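Local coordinates for intracellular protein transport protein USO1 (Saccharomyces cerevisiae S288c, PDB 6LSU) that is required for protein transport from the ER to the Golgi, acting as a dimeric membrane tether with globular heads on a long coiled-coil tail, at residues 443-446 with 447-450. Sequence-based numbering, arbitrary orientation.
Sequences RDFL and LKQV
Phe445 and Gln449, four residues and about one helical turn apart, give a worked example of i to i+4 packing on one side of an alpha-helix. Gln449 lays its CG over one face of the Phe445 ring, a CH-pi contact of 3.7 Å from CG to the ring centroid. The Gln449 side chain bends at chi2 (-85°), and the amide turns nearly parallel to the ring, the planes 14° apart and stacked. Both side chains are buried, and the amide is satisfied at each end: OE1 accepts from Leu499 N while NE2 donates to Ala497 O, which fixes its rotation.

The outer side is looser. Extended from CG to NE, Arg443 brings a guanidinium face against a single methyl, Leu447 CD1, 3.8 Å from CZ. Arg443 NH1 also forms a salt bridge with OD1 of the exposed Asp444 (3.2 Å). Lys448 is likewise exposed. Regular i to i+4 backbone bonds join the two segments, Leu447 N to Arg443 O being nearly straight at 171°.

Residues 443-450, about two turns, belong to helix 439-459 in ARM 8 of the globular head. Phe445 and Leu446 pack on helix 514-528, Leu446, Leu447 and Val450 on helix 535-543, and Phe445, Gln449 and Val450 on helix 499-504.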
loop_
_atom_site.group_PDB
_atom_site.type_symbol
_atom_site.label_atom_id
_atom_site.label_comp_id
_atom_site.label_asym_id
_atom_site.label_seq_id
_atom_site.Cartn_x
_atom_site.Cartn_y
_atom_site.Cartn_z
ATOM N N ARG A 443 -4.056 -12.321 -25.859
ATOM C CA ARG A 443 -4.715 -13.130 -26.921
ATOM C C ARG A 443 -5.049 -14.570 -26.443
ATOM O O ARG A 443 -6.206 -15.001 -26.672
ATOM C CB ARG A 443 -3.828 -13.109 -28.161
ATOM C CG ARG A 443 -4.419 -13.827 -29.366
ATOM C CD ARG A 443 -3.532 -13.677 -30.598
ATOM N NE ARG A 443 -3.766 -14.732 -31.571
ATOM C CZ ARG A 443 -3.365 -16.003 -31.453
ATOM N NH1 ARG A 443 -2.692 -16.410 -30.387
ATOM N NH2 ARG A 443 -3.645 -16.874 -32.412
ATOM N N ASP A 444 -4.121 -15.316 -25.826
ATOM C CA ASP A 444 -4.365 -16.741 -25.513
ATOM C C ASP A 444 -5.491 -16.805 -24.477
ATOM O O ASP A 444 -6.324 -17.762 -24.498
ATOM C CB ASP A 444 -3.078 -17.452 -25.050
ATOM C CG ASP A 444 -2.076 -17.790 -26.158
ATOM O OD1 ASP A 444 -2.157 -17.186 -27.283
ATOM O OD2 ASP A 444 -1.186 -18.634 -25.896
ATOM N N PHE A 445 -5.468 -15.869 -23.529
ATOM C CA PHE A 445 -6.475 -15.815 -22.436
ATOM C C PHE A 445 -7.875 -15.655 -23.048
ATOM O O PHE A 445 -8.768 -16.477 -22.684
ATOM C CB PHE A 445 -6.192 -14.657 -21.481
ATOM C CG PHE A 445 -7.268 -14.441 -20.456
ATOM C CD1 PHE A 445 -7.484 -15.381 -19.463
ATOM C CD2 PHE A 445 -8.072 -13.304 -20.496
ATOM C CE1 PHE A 445 -8.450 -15.182 -18.493
ATOM C CE2 PHE A 445 -9.047 -13.114 -19.534
ATOM C CZ PHE A 445 -9.253 -14.069 -18.554
ATOM N N LEU A 446 -8.064 -14.641 -23.907
ATOM C CA LEU A 446 -9.380 -14.343 -24.508
ATOM C C LEU A 446 -9.852 -15.571 -25.298
ATOM O O LEU A 446 -11.012 -16.024 -25.031
ATOM C CB LEU A 446 -9.274 -13.111 -25.406
ATOM C CG LEU A 446 -9.310 -11.768 -24.690
ATOM C CD1 LEU A 446 -9.483 -10.655 -25.697
ATOM C CD2 LEU A 446 -10.452 -11.698 -23.690
ATOM N N LEU A 447 -8.995 -16.089 -26.194
ATOM C CA LEU A 447 -9.280 -17.302 -27.010
ATOM C C LEU A 447 -9.681 -18.482 -26.126
ATOM O O LEU A 447 -10.538 -19.199 -26.529
ATOM C CB LEU A 447 -8.054 -17.694 -27.853
ATOM C CG LEU A 447 -7.786 -16.780 -29.043
ATOM C CD1 LEU A 447 -6.592 -17.280 -29.853
ATOM C CD2 LEU A 447 -9.024 -16.614 -29.920
ATOM N N LYS A 448 -9.028 -18.688 -24.990
ATOM C CA LYS A 448 -9.388 -19.775 -24.045
ATOM C C LYS A 448 -10.770 -19.422 -23.465
ATOM O O LYS A 448 -11.620 -20.299 -23.401
ATOM C CB LYS A 448 -8.287 -19.951 -22.991
ATOM C CG LYS A 448 -8.439 -21.145 -22.050
ATOM C CD LYS A 448 -8.103 -20.839 -20.580
ATOM C CE LYS A 448 -9.297 -20.398 -19.731
ATOM N NZ LYS A 448 -8.959 -19.332 -18.742
ATOM N N GLN A 449 -10.987 -18.153 -23.100
ATOM C CA GLN A 449 -12.228 -17.674 -22.433
ATOM C C GLN A 449 -13.433 -17.845 -23.363
ATOM O O GLN A 449 -14.499 -18.222 -22.829
ATOM C CB GLN A 449 -12.139 -16.205 -22.012
ATOM C CG GLN A 449 -11.289 -15.980 -20.788
ATOM C CD GLN A 449 -12.069 -16.174 -19.520
ATOM O OE1 GLN A 449 -13.041 -15.460 -19.238
ATOM N NE2 GLN A 449 -11.601 -17.104 -18.708
ATOM N N VAL A 450 -13.284 -17.576 -24.670
ATOM C CA VAL A 450 -14.409 -17.733 -25.645
ATOM C C VAL A 450 -14.746 -19.216 -25.817
ATOM O O VAL A 450 -15.948 -19.484 -25.844
ATOM C CB VAL A 450 -14.177 -17.058 -27.003
ATOM C CG1 VAL A 450 -13.800 -15.600 -26.825
ATOM C CG2 VAL A 450 -13.135 -17.774 -27.836
#